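Local coordinates for protein flavin prenyltransferase UbiX (Methanocaldococcus jannaschii, PDB 6M8V) that probably makes the prenylated FMN cofactor of UbiD decarboxylases by joining a dimethylallyl group to flavin N5 and C6 without a metal, at residues Cys6-Ser11 with Val79-Cys84; Ser11-Ala16 with Glu43-Asp48; Ile117-Met122 with Val142-Pro147. One frame throughout, in Å; residues are numbered along the deposited sequence.

Contact 1 of 3, residues Cys6-Ser11 with Val79-Cys84. With FMN (flavin mononucleotide), chain B.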
loop_
_atom_site.group_PDB
_atom_site.type_symbol
_atom_site.label_atom_id
_atom_site.label_comp_id
_atom_site.label_asym_id
_atom_site.label_seq_id
_atom_site.Cartn_x
_atom_site.Cartn_y
_atom_site.Cartn_z
ATOM N N CYS A 6 1.508 -32.754 -8.585
ATOM C CA CYS A 6 1.987 -32.044 -9.764
ATOM C C CYS A 6 3.498 -31.896 -9.665
ATOM O O CYS A 6 3.999 -31.274 -8.723
ATOM C CB CYS A 6 1.324 -30.668 -9.887
ATOM S SG CYS A 6 -0.494 -30.651 -9.766
ATOM N N ILE A 7 4.215 -32.447 -10.641
ATOM C CA ILE A 7 5.672 -32.383 -10.694
ATOM C C ILE A 7 6.064 -31.366 -11.754
ATOM O O ILE A 7 5.717 -31.522 -12.930
ATOM C CB ILE A 7 6.295 -33.754 -11.007
ATOM C CG1 ILE A 7 5.592 -34.863 -10.218
ATOM C CG2 ILE A 7 7.792 -33.732 -10.719
ATOM C CD1 ILE A 7 6.199 -36.253 -10.423
ATOM N N THR A 8 6.803 -30.338 -11.354
ATOM C CA THR A 8 7.280 -29.326 -12.288
ATOM C C THR A 8 8.799 -29.374 -12.375
ATOM O O THR A 8 9.477 -30.019 -11.571
ATOM C CB THR A 8 6.803 -27.920 -11.892
ATOM O OG1 THR A 8 7.350 -27.556 -10.618
ATOM C CG2 THR A 8 5.289 -27.873 -11.826
ATOM N N GLY A 9 9.328 -28.676 -13.375
ATOM C CA GLY A 9 10.740 -28.754 -13.694
ATOM C C GLY A 9 11.661 -28.023 -12.741
ATOM O O GLY A 9 12.203 -26.972 -13.075
ATOM N N ALA A 10 11.858 -28.570 -11.549
ATOM C CA ALA A 10 12.850 -28.041 -10.632
ATOM C C ALA A 10 13.580 -29.215 -10.003
ATOM O O ALA A 10 13.081 -30.342 -9.989
ATOM C CB ALA A 10 12.221 -27.142 -9.558
ATOM N N SER A 11 14.782 -28.947 -9.504
ATOM C CA SER A 11 15.575 -30.002 -8.893
ATOM C C SER A 11 14.860 -30.563 -7.669
ATOM O O SER A 11 14.115 -29.862 -6.979
ATOM C CB SER A 11 16.956 -29.476 -8.499
ATOM O OG SER A 11 17.796 -30.534 -8.066
ATOM N N VAL A 79 -4.074 -30.506 -3.526
ATOM C CA VAL A 79 -3.078 -30.426 -4.585
ATOM C C VAL A 79 -1.714 -30.290 -3.933
ATOM O O VAL A 79 -1.550 -29.525 -2.977
ATOM C CB VAL A 79 -3.339 -29.235 -5.529
ATOM C CG1 VAL A 79 -2.331 -29.226 -6.668
ATOM C CG2 VAL A 79 -4.745 -29.293 -6.060
ATOM N N VAL A 80 -0.736 -31.034 -4.440
ATOM C CA VAL A 80 0.646 -30.904 -4.003
ATOM C C VAL A 80 1.502 -30.661 -5.234
ATOM O O VAL A 80 1.564 -31.513 -6.128
ATOM C CB VAL A 80 1.148 -32.139 -3.237
ATOM C CG1 VAL A 80 2.514 -31.843 -2.615
ATOM C CG2 VAL A 80 0.148 -32.542 -2.164
ATOM N N VAL A 81 2.153 -29.506 -5.283
ATOM C CA VAL A 81 3.090 -29.175 -6.345
ATOM C C VAL A 81 4.482 -29.424 -5.776
ATOM O O VAL A 81 4.984 -28.641 -4.964
ATOM C CB VAL A 81 2.910 -27.737 -6.834
ATOM C CG1 VAL A 81 3.712 -27.508 -8.105
ATOM C CG2 VAL A 81 1.434 -27.448 -7.069
ATOM N N VAL A 82 5.097 -30.528 -6.194
ATOM C CA VAL A 82 6.386 -30.954 -5.652
ATOM C C VAL A 82 7.245 -31.555 -6.759
ATOM O O VAL A 82 6.815 -32.499 -7.437
ATOM C CB VAL A 82 6.204 -31.958 -4.501
ATOM C CG1 VAL A 82 5.257 -33.086 -4.908
ATOM C CG2 VAL A 82 7.548 -32.518 -4.087
ATOM N N PRO A 83 8.437 -31.004 -7.025
ATOM C CA PRO A 83 8.829 -29.688 -6.518
ATOM C C PRO A 83 8.144 -28.598 -7.340
ATOM O O PRO A 83 7.606 -28.906 -8.402
ATOM C CB PRO A 83 10.341 -29.678 -6.721
ATOM C CG PRO A 83 10.538 -30.535 -7.931
ATOM C CD PRO A 83 9.510 -31.630 -7.816
ATOM N N CYS A 84 8.157 -27.355 -6.870
ATOM C CA CYS A 84 7.528 -26.249 -7.580
ATOM C C CYS A 84 8.618 -25.376 -8.181
ATOM O O CYS A 84 9.418 -24.789 -7.446
ATOM C CB CYS A 84 6.636 -25.426 -6.648
ATOM S SG CYS A 84 5.656 -24.151 -7.491
HETATM N N1 FMN B . 13.893 -23.797 -11.910
HETATM C C2 FMN B . 13.664 -23.507 -10.581
HETATM O O2 FMN B . 12.906 -22.585 -10.328
HETATM N N3 FMN B . 14.269 -24.226 -9.556
HETATM C C4 FMN B . 15.117 -25.274 -9.893
HETATM O O4 FMN B . 15.682 -25.964 -9.039
HETATM C C4A FMN B . 15.346 -25.566 -11.230
HETATM N N5 FMN B . 16.193 -26.601 -11.532
HETATM C C5A FMN B . 16.434 -26.911 -12.846
HETATM C C6 FMN B . 17.289 -27.960 -13.123
HETATM C C7 FMN B . 17.552 -28.291 -14.438
HETATM C C7M FMN B . 18.473 -29.430 -14.725
HETATM C C8 FMN B . 16.961 -27.579 -15.473
HETATM C C8M FMN B . 17.260 -27.963 -16.889
HETATM C C9 FMN B . 16.100 -26.521 -15.196
HETATM C C9A FMN B . 15.834 -26.185 -13.873
HETATM N N10 FMN B . 14.977 -25.141 -13.574
HETATM C C10 FMN B . 14.740 -24.831 -12.245
HETATM C "C1'" FMN B . 14.332 -24.340 -14.677
HETATM C "C2'" FMN B . 12.867 -24.705 -14.888
HETATM O "O2'" FMN B . 12.765 -26.054 -15.285
HETATM C "C3'" FMN B . 12.219 -23.835 -15.954
HETATM O "O3'" FMN B . 11.930 -22.558 -15.424
HETATM C "C4'" FMN B . 10.961 -24.497 -16.518
HETATM O "O4'" FMN B . 10.374 -23.643 -17.471
HETATM C "C5'" FMN B . 9.927 -24.858 -15.456
HETATM O "O5'" FMN B . 8.729 -25.243 -16.105
HETATM P P FMN B . 7.603 -26.134 -15.367
HETATM O O1P FMN B . 8.176 -27.489 -15.063
HETATM O O2P FMN B . 7.237 -25.460 -14.066
HETATM O O3P FMN B . 6.386 -26.252 -16.249
#
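Cys6 pairs in parallel with Val81 and is held through both its N-H and its C=O, to the residues before and after Val81: Cys6 N donates to Val80 O (2.8 Å), and Val82 N donates to Cys6 O (2.9 Å). Its thiol, placed beside the backbone N by chi1 of -51°, brings SG to 3.9 Å from Val79 CG1. Beyond this pair the chain turns a corner at Val82 and Pro83, whose linking peptide is cis. Thr8 reaches across to this corner. Thr8 OG1 donates to Pro83 O at 2.6 Å, coming from 25° out of the carbonyl plane, and Thr8 N adds a weak bond to the same oxygen. OG1 is tied as well to Ser85 N. The ring of Pro83 meanwhile fills the bend of the facing loop, with CG 3.3 Å from Ala10 O and CD 4.0 Å from Ile7 CG2. That loop carries the flavin: Ala10 CB touches FMN C4 (3.5 Å), Ser11 N donates to FMN O4 (3.2 Å), and Gly9, centre of an inverse gamma turn, leaves room where a side chain would strike the ribityl O2'. These two central strands of the parallel sheet have helix 100-110 over Cys6 and Val81, and helix 13-22 over Ile7 and Val82.

Contact 2 of 3, residues Ser11-Ala16 with Glu43-Asp48. With FMN (flavin mononucleotide), chain B.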
loop_
_atom_site.group_PDB
_atom_site.type_symbol
_atom_site.label_atom_id
_atom_site.label_comp_id
_atom_site.label_asym_id
_atom_site.label_seq_id
_atom_site.Cartn_x
_atom_site.Cartn_y
_atom_site.Cartn_z
ATOM N N SER A 11 14.782 -28.947 -9.504
ATOM C CA SER A 11 15.575 -30.002 -8.893
ATOM C C SER A 11 14.860 -30.563 -7.669
ATOM O O SER A 11 14.115 -29.862 -6.979
ATOM C CB SER A 11 16.956 -29.476 -8.499
ATOM O OG SER A 11 17.796 -30.534 -8.066
ATOM N N GLY A 12 15.084 -31.841 -7.406
ATOM C CA GLY A 12 14.478 -32.500 -6.276
ATOM C C GLY A 12 13.225 -33.283 -6.578
ATOM O O GLY A 12 12.372 -33.415 -5.694
ATOM N N VAL A 13 13.080 -33.808 -7.796
ATOM C CA VAL A 13 11.937 -34.653 -8.116
ATOM C C VAL A 13 11.916 -35.939 -7.304
ATOM O O VAL A 13 10.891 -36.630 -7.284
ATOM C CB VAL A 13 11.914 -34.982 -9.623
ATOM C CG1 VAL A 13 11.464 -33.765 -10.424
ATOM C CG2 VAL A 13 13.282 -35.459 -10.087
ATOM N N ILE A 14 13.020 -36.277 -6.629
ATOM C CA ILE A 14 13.024 -37.435 -5.736
ATOM C C ILE A 14 11.978 -37.277 -4.641
ATOM O O ILE A 14 11.401 -38.268 -4.177
ATOM C CB ILE A 14 14.431 -37.653 -5.144
ATOM C CG1 ILE A 14 14.468 -38.930 -4.305
ATOM C CG2 ILE A 14 14.870 -36.445 -4.323
ATOM C CD1 ILE A 14 15.851 -39.296 -3.830
ATOM N N TYR A 15 11.709 -36.039 -4.212
ATOM C CA TYR A 15 10.644 -35.816 -3.244
ATOM C C TYR A 15 9.301 -36.268 -3.798
ATOM O O TYR A 15 8.506 -36.889 -3.086
ATOM C CB TYR A 15 10.572 -34.340 -2.853
ATOM C CG TYR A 15 11.751 -33.800 -2.079
ATOM C CD1 TYR A 15 12.073 -34.295 -0.823
ATOM C CD2 TYR A 15 12.516 -32.756 -2.588
ATOM C CE1 TYR A 15 13.146 -33.785 -0.111
ATOM C CE2 TYR A 15 13.584 -32.241 -1.880
ATOM C CZ TYR A 15 13.893 -32.759 -0.643
ATOM O OH TYR A 15 14.952 -32.242 0.060
ATOM N N ALA A 16 9.029 -35.959 -5.067
ATOM C CA ALA A 16 7.760 -36.361 -5.667
ATOM C C ALA A 16 7.669 -37.876 -5.803
ATOM O O ALA A 16 6.601 -38.463 -5.588
ATOM C CB ALA A 16 7.585 -35.688 -7.027
ATOM N N GLU A 43 17.121 -36.969 -15.846
ATOM C CA GLU A 43 18.488 -36.564 -15.541
ATOM C C GLU A 43 18.862 -36.860 -14.093
ATOM O O GLU A 43 19.981 -37.304 -13.821
ATOM C CB GLU A 43 18.674 -35.078 -15.842
ATOM C CG GLU A 43 20.128 -34.635 -15.873
ATOM C CD GLU A 43 20.847 -35.060 -17.141
ATOM O OE1 GLU A 43 20.230 -35.751 -17.985
ATOM O OE2 GLU A 43 22.032 -34.699 -17.295
ATOM N N GLU A 44 17.947 -36.625 -13.157
ATOM C CA GLU A 44 18.262 -36.747 -11.740
ATOM C C GLU A 44 17.983 -38.134 -11.180
ATOM O O GLU A 44 18.647 -38.549 -10.223
ATOM C CB GLU A 44 17.473 -35.712 -10.926
ATOM C CG GLU A 44 17.963 -34.278 -11.085
ATOM C CD GLU A 44 17.318 -33.320 -10.091
ATOM O OE1 GLU A 44 16.358 -33.720 -9.395
ATOM O OE2 GLU A 44 17.774 -32.162 -10.006
ATOM N N LEU A 45 17.007 -38.849 -11.729
ATOM C CA LEU A 45 16.652 -40.169 -11.234
ATOM C C LEU A 45 17.090 -41.288 -12.171
ATOM O O LEU A 45 16.898 -42.464 -11.842
ATOM C CB LEU A 45 15.141 -40.245 -10.988
ATOM C CG LEU A 45 14.629 -39.279 -9.914
ATOM C CD1 LEU A 45 13.128 -39.419 -9.702
ATOM C CD2 LEU A 45 15.380 -39.496 -8.610
ATOM N N ASP A 46 17.668 -40.947 -13.328
ATOM C CA ASP A 46 18.208 -41.916 -14.288
ATOM C C ASP A 46 17.192 -42.999 -14.639
ATOM O O ASP A 46 17.551 -44.123 -14.998
ATOM C CB ASP A 46 19.515 -42.530 -13.782
ATOM C CG ASP A 46 20.671 -41.546 -13.821
ATOM O OD1 ASP A 46 21.407 -41.447 -12.817
ATOM O OD2 ASP A 46 20.835 -40.860 -14.855
ATOM N N ILE A 47 15.912 -42.658 -14.535
ATOM C CA ILE A 47 14.821 -43.516 -14.965
ATOM C C ILE A 47 13.936 -42.703 -15.895
ATOM O O ILE A 47 13.866 -41.474 -15.798
ATOM C CB ILE A 47 14.004 -44.063 -13.775
ATOM C CG1 ILE A 47 13.418 -42.908 -12.960
ATOM C CG2 ILE A 47 14.866 -44.958 -12.903
ATOM C CD1 ILE A 47 12.261 -43.307 -12.073
ATOM N N ASP A 48 13.264 -43.394 -16.806
ATOM C CA ASP A 48 12.344 -42.708 -17.697
ATOM C C ASP A 48 11.123 -42.225 -16.921
ATOM O O ASP A 48 10.720 -42.825 -15.919
ATOM C CB ASP A 48 11.923 -43.624 -18.843
ATOM C CG ASP A 48 11.066 -42.912 -19.860
ATOM O OD1 ASP A 48 11.625 -42.178 -20.705
ATOM O OD2 ASP A 48 9.832 -43.079 -19.806
HETATM N N1 FMN B . 13.893 -23.797 -11.910
HETATM C C2 FMN B . 13.664 -23.507 -10.581
HETATM O O2 FMN B . 12.906 -22.585 -10.328
HETATM N N3 FMN B . 14.269 -24.226 -9.556
HETATM C C4 FMN B . 15.117 -25.274 -9.893
HETATM O O4 FMN B . 15.682 -25.964 -9.039
HETATM C C4A FMN B . 15.346 -25.566 -11.230
HETATM N N5 FMN B . 16.193 -26.601 -11.532
HETATM C C5A FMN B . 16.434 -26.911 -12.846
HETATM C C6 FMN B . 17.289 -27.960 -13.123
HETATM C C7 FMN B . 17.552 -28.291 -14.438
HETATM C C7M FMN B . 18.473 -29.430 -14.725
HETATM C C8 FMN B . 16.961 -27.579 -15.473
HETATM C C8M FMN B . 17.260 -27.963 -16.889
HETATM C C9 FMN B . 16.100 -26.521 -15.196
HETATM C C9A FMN B . 15.834 -26.185 -13.873
HETATM N N10 FMN B . 14.977 -25.141 -13.574
HETATM C C10 FMN B . 14.740 -24.831 -12.245
HETATM C "C1'" FMN B . 14.332 -24.340 -14.677
HETATM C "C2'" FMN B . 12.867 -24.705 -14.888
HETATM O "O2'" FMN B . 12.765 -26.054 -15.285
HETATM C "C3'" FMN B . 12.219 -23.835 -15.954
HETATM O "O3'" FMN B . 11.930 -22.558 -15.424
HETATM C "C4'" FMN B . 10.961 -24.497 -16.518
HETATM O "O4'" FMN B . 10.374 -23.643 -17.471
HETATM C "C5'" FMN B . 9.927 -24.858 -15.456
HETATM O "O5'" FMN B . 8.729 -25.243 -16.105
HETATM P P FMN B . 7.603 -26.134 -15.367
HETATM O O1P FMN B . 8.176 -27.489 -15.063
HETATM O O2P FMN B . 7.237 -25.460 -14.066
HETATM O O3P FMN B . 6.386 -26.252 -16.249
HETATM O O HOH W 1 15.434 -35.629 -7.455
#
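Glu44 OE1 is gripped by two donors, Gly12 N, which meets the syn lone pair of OE1 at 3.0 Å, and a water at 2.9 Å. That same water accepts from Ile14 N (2.6 Å), which extends the reach of the carboxylate into the first turn of helix 13-22. The companion oxygen, Glu44 OE2, accepts a hydrogen bond from Ser11 OG at 2.5 Å, also on the syn side but 21° out of the carboxylate plane. An extended chain beyond CG (chi2 -170°) carries the group across to these donors, and two protein bonds, one to each oxygen, fix its rotation. Ser11 OG is further held by Phe149 N of the second subunit. Gly12 adopts a positive phi at which any side chain would jam against the preceding carbonyl, a backbone shape that by itself calls for glycine. Next to the polar cluster lies an apolar patch: Leu45 spreads its two methyls, CD1 against Val13 CG2 and CD2 against Ile14 CB, both at 4.0 Å. In this way the C-terminal part of helix 35-45 is joined to the start of helix 13-22, the helix that follows the first strand in this Rossmann-like flavoprotein fold, with Ser11 at the junction lining the FMN pocket.

Contact 3 of 3, residues Ile117-Met122 with Val142-Pro147. With FMN (flavin mononucleotide), chain B; PO4 (phosphate ion), chain C.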
loop_
_atom_site.group_PDB
_atom_site.type_symbol
_atom_site.label_atom_id
_atom_site.label_comp_id
_atom_site.label_asym_id
_atom_site.label_seq_id
_atom_site.Cartn_x
_atom_site.Cartn_y
_atom_site.Cartn_z
ATOM N N ILE A 117 2.399 -26.104 -2.030
ATOM C CA ILE A 117 3.435 -25.863 -3.029
ATOM C C ILE A 117 4.787 -25.951 -2.343
ATOM O O ILE A 117 4.946 -25.503 -1.204
ATOM C CB ILE A 117 3.263 -24.500 -3.734
ATOM C CG1 ILE A 117 3.337 -23.357 -2.727
ATOM C CG2 ILE A 117 1.935 -24.448 -4.471
ATOM C CD1 ILE A 117 3.520 -21.992 -3.368
ATOM N N MET A 118 5.764 -26.527 -3.042
ATOM C CA MET A 118 7.108 -26.754 -2.505
ATOM C C MET A 118 8.137 -26.120 -3.430
ATOM O O MET A 118 8.818 -26.816 -4.196
ATOM C CB MET A 118 7.365 -28.252 -2.333
ATOM C CG MET A 118 6.185 -28.965 -1.698
ATOM S SD MET A 118 6.568 -30.601 -1.069
ATOM C CE MET A 118 7.773 -30.232 0.205
ATOM N N PRO A 119 8.285 -24.796 -3.383
ATOM C CA PRO A 119 9.226 -24.125 -4.292
ATOM C C PRO A 119 10.670 -24.475 -3.953
ATOM O O PRO A 119 11.097 -24.368 -2.802
ATOM C CB PRO A 119 8.934 -22.636 -4.069
ATOM C CG PRO A 119 8.365 -22.577 -2.694
ATOM C CD PRO A 119 7.592 -23.844 -2.496
ATOM N N ARG A 120 11.423 -24.891 -4.971
ATOM C CA ARG A 120 12.808 -25.336 -4.822
ATOM C C ARG A 120 13.708 -24.360 -5.567
ATOM O O ARG A 120 13.759 -24.369 -6.803
ATOM C CB ARG A 120 12.987 -26.758 -5.356
ATOM C CG ARG A 120 13.903 -27.683 -4.525
ATOM C CD ARG A 120 15.360 -27.193 -4.431
ATOM N NE ARG A 120 15.868 -26.662 -5.690
ATOM C CZ ARG A 120 17.029 -26.031 -5.829
ATOM N NH1 ARG A 120 17.823 -25.848 -4.784
ATOM N NH2 ARG A 120 17.388 -25.565 -7.021
ATOM N N GLU A 121 14.420 -23.530 -4.813
ATOM C CA GLU A 121 15.330 -22.545 -5.375
ATOM C C GLU A 121 16.246 -22.065 -4.263
ATOM O O GLU A 121 15.872 -22.080 -3.086
ATOM C CB GLU A 121 14.573 -21.360 -5.995
ATOM C CG GLU A 121 15.457 -20.381 -6.758
ATOM C CD GLU A 121 16.391 -21.089 -7.731
ATOM O OE1 GLU A 121 17.509 -21.474 -7.317
ATOM O OE2 GLU A 121 16.006 -21.259 -8.909
ATOM N N MET A 122 17.442 -21.638 -4.645
ATOM C CA MET A 122 18.375 -21.149 -3.646
ATOM C C MET A 122 19.454 -20.311 -4.322
ATOM O O MET A 122 20.119 -20.788 -5.250
ATOM C CB MET A 122 18.980 -22.323 -2.880
ATOM C CG MET A 122 19.799 -21.935 -1.677
ATOM S SD MET A 122 20.578 -23.386 -0.940
ATOM C CE MET A 122 21.594 -22.593 0.285
ATOM N N VAL A 142 2.785 -22.890 1.848
ATOM C CA VAL A 142 4.023 -22.688 1.108
ATOM C C VAL A 142 5.126 -23.430 1.848
ATOM O O VAL A 142 5.490 -23.072 2.972
ATOM C CB VAL A 142 4.351 -21.199 0.949
ATOM C CG1 VAL A 142 5.700 -21.033 0.273
ATOM C CG2 VAL A 142 3.253 -20.501 0.145
ATOM N N MET A 143 5.674 -24.458 1.207
ATOM C CA MET A 143 6.480 -25.462 1.893
ATOM C C MET A 143 7.698 -25.844 1.056
ATOM O O MET A 143 7.793 -26.966 0.557
ATOM C CB MET A 143 5.617 -26.692 2.184
ATOM C CG MET A 143 6.082 -27.516 3.339
ATOM S SD MET A 143 4.939 -28.871 3.601
ATOM C CE MET A 143 5.609 -29.544 5.116
ATOM N N PRO A 144 8.655 -24.932 0.907
ATOM C CA PRO A 144 9.914 -25.309 0.236
ATOM C C PRO A 144 10.572 -26.470 0.959
ATOM O O PRO A 144 10.544 -26.537 2.197
ATOM C CB PRO A 144 10.774 -24.035 0.325
ATOM C CG PRO A 144 10.076 -23.137 1.299
ATOM C CD PRO A 144 8.631 -23.509 1.283
ATOM N N PRO A 145 11.161 -27.411 0.223
ATOM C CA PRO A 145 11.770 -28.581 0.877
ATOM C C PRO A 145 13.030 -28.202 1.635
ATOM O O PRO A 145 14.121 -28.138 1.063
ATOM C CB PRO A 145 12.065 -29.529 -0.292
ATOM C CG PRO A 145 12.241 -28.619 -1.483
ATOM C CD PRO A 145 11.323 -27.433 -1.244
ATOM N N ILE A 146 12.876 -27.930 2.926
ATOM C CA ILE A 146 13.979 -27.497 3.777
ATOM C C ILE A 146 14.136 -28.516 4.899
ATOM O O ILE A 146 13.509 -28.382 5.962
ATOM C CB ILE A 146 13.741 -26.083 4.322
ATOM C CG1 ILE A 146 13.287 -25.163 3.186
ATOM C CG2 ILE A 146 15.005 -25.547 4.957
ATOM C CD1 ILE A 146 12.970 -23.754 3.614
ATOM N N PRO A 147 14.946 -29.551 4.699
ATOM C CA PRO A 147 15.084 -30.584 5.729
ATOM C C PRO A 147 15.635 -30.020 7.028
ATOM O O PRO A 147 16.391 -29.045 7.041
ATOM C CB PRO A 147 16.055 -31.590 5.099
ATOM C CG PRO A 147 16.713 -30.866 3.969
ATOM C CD PRO A 147 15.726 -29.853 3.488
HETATM N N1 FMN B . 13.893 -23.797 -11.910
HETATM C C2 FMN B . 13.664 -23.507 -10.581
HETATM O O2 FMN B . 12.906 -22.585 -10.328
HETATM N N3 FMN B . 14.269 -24.226 -9.556
HETATM C C4 FMN B . 15.117 -25.274 -9.893
HETATM O O4 FMN B . 15.682 -25.964 -9.039
HETATM C C4A FMN B . 15.346 -25.566 -11.230
HETATM N N5 FMN B . 16.193 -26.601 -11.532
HETATM C C5A FMN B . 16.434 -26.911 -12.846
HETATM C C6 FMN B . 17.289 -27.960 -13.123
HETATM C C7 FMN B . 17.552 -28.291 -14.438
HETATM C C7M FMN B . 18.473 -29.430 -14.725
HETATM C C8 FMN B . 16.961 -27.579 -15.473
HETATM C C8M FMN B . 17.260 -27.963 -16.889
HETATM C C9 FMN B . 16.100 -26.521 -15.196
HETATM C C9A FMN B . 15.834 -26.185 -13.873
HETATM N N10 FMN B . 14.977 -25.141 -13.574
HETATM C C10 FMN B . 14.740 -24.831 -12.245
HETATM C "C1'" FMN B . 14.332 -24.340 -14.677
HETATM C "C2'" FMN B . 12.867 -24.705 -14.888
HETATM O "O2'" FMN B . 12.765 -26.054 -15.285
HETATM C "C3'" FMN B . 12.219 -23.835 -15.954
HETATM O "O3'" FMN B . 11.930 -22.558 -15.424
HETATM C "C4'" FMN B . 10.961 -24.497 -16.518
HETATM O "O4'" FMN B . 10.374 -23.643 -17.471
HETATM C "C5'" FMN B . 9.927 -24.858 -15.456
HETATM O "O5'" FMN B . 8.729 -25.243 -16.105
HETATM P P FMN B . 7.603 -26.134 -15.367
HETATM O O1P FMN B . 8.176 -27.489 -15.063
HETATM O O2P FMN B . 7.237 -25.460 -14.066
HETATM O O3P FMN B . 6.386 -26.252 -16.249
HETATM P P PO4 C . 20.108 -23.447 -9.180
HETATM O O1 PO4 C . 20.271 -24.177 -10.494
HETATM O O2 PO4 C . 20.979 -24.077 -8.116
HETATM O O3 PO4 C . 20.513 -21.999 -9.346
HETATM O O4 PO4 C . 18.657 -23.531 -8.762
#
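Arg120 CG packs against Pro145 CG at 3.6 Å, the two side chains crossing at about a right angle, and from there the arginine folds toward the flavin. Bends at chi2 (-62°) and chi3 bring the guanidinium edge-on to FMN O4, which lies in its plane: NH2 donates to FMN O4 at 2.7 Å, almost straight at 175°, while NE adds a weak bond. The backbone joins in, since FMN N3 donates to Arg120 O (2.8 Å). Arg120 NH2 also makes a weak bond to O4 of a phosphate ion (3.0 Å). Glu121 OE1 approaches that phosphate too and accepts from Met122 N at 2.7 Å; Arg103 and Lys110 of the third subunit form salt bridges to this carboxylate. With an alanine in place of Glu121, both basic residues would probably lose this carboxylate as a partner, and Met122 N its acceptor. Tyr150 of the second subunit, predicted to bind dimethylallyl phosphate, is hydrogen-bonded to the same ion, which probably came from the crystallisation liquor; its position is consistent with the place of the substrate phosphate. Behind this shell, Met143 N donates to Ile117 O (2.7 Å), and Met118, bent at chi3, curls round Met143 O until its CE is 3.3 Å away. Ile117 and Val142 run alongside each other on one face, CD1 of Ile117 against CG2 of Val142. Strand 114-119 runs between strand 78-84 and strand 141-142, outermost within this chain, whose Val142 bonds through the backbone with the second subunit; helix 126-137 packs on Ile117 and Val142, and helix 156-171 on Met118 and Met143.

The three contacts illustrate how one cofactor pocket can be assembled at the carboxyl ends of neighbouring parallel strands. Contacts 1 and 2, about 11 Å apart centre to centre, share Ser11: the strand pairing of contact 1 delivers the loop that contact 2 fastens to helix 35-45. Contact 3 lies about 10 Å from contact 1, centre to centre, in the same sheet, the two joined by probable backbone hydrogen bonds, Cys84 N to Met118 O at 2.8 Å and Met118 N to Val81 O at 3.0 Å. Contacts 2 and 3, about 16 Å apart centre to centre, meet where Tyr15 CE2 touches Pro145 CB (3.5 Å). On FMN O4 the shared Ser11 and contact 3 converge.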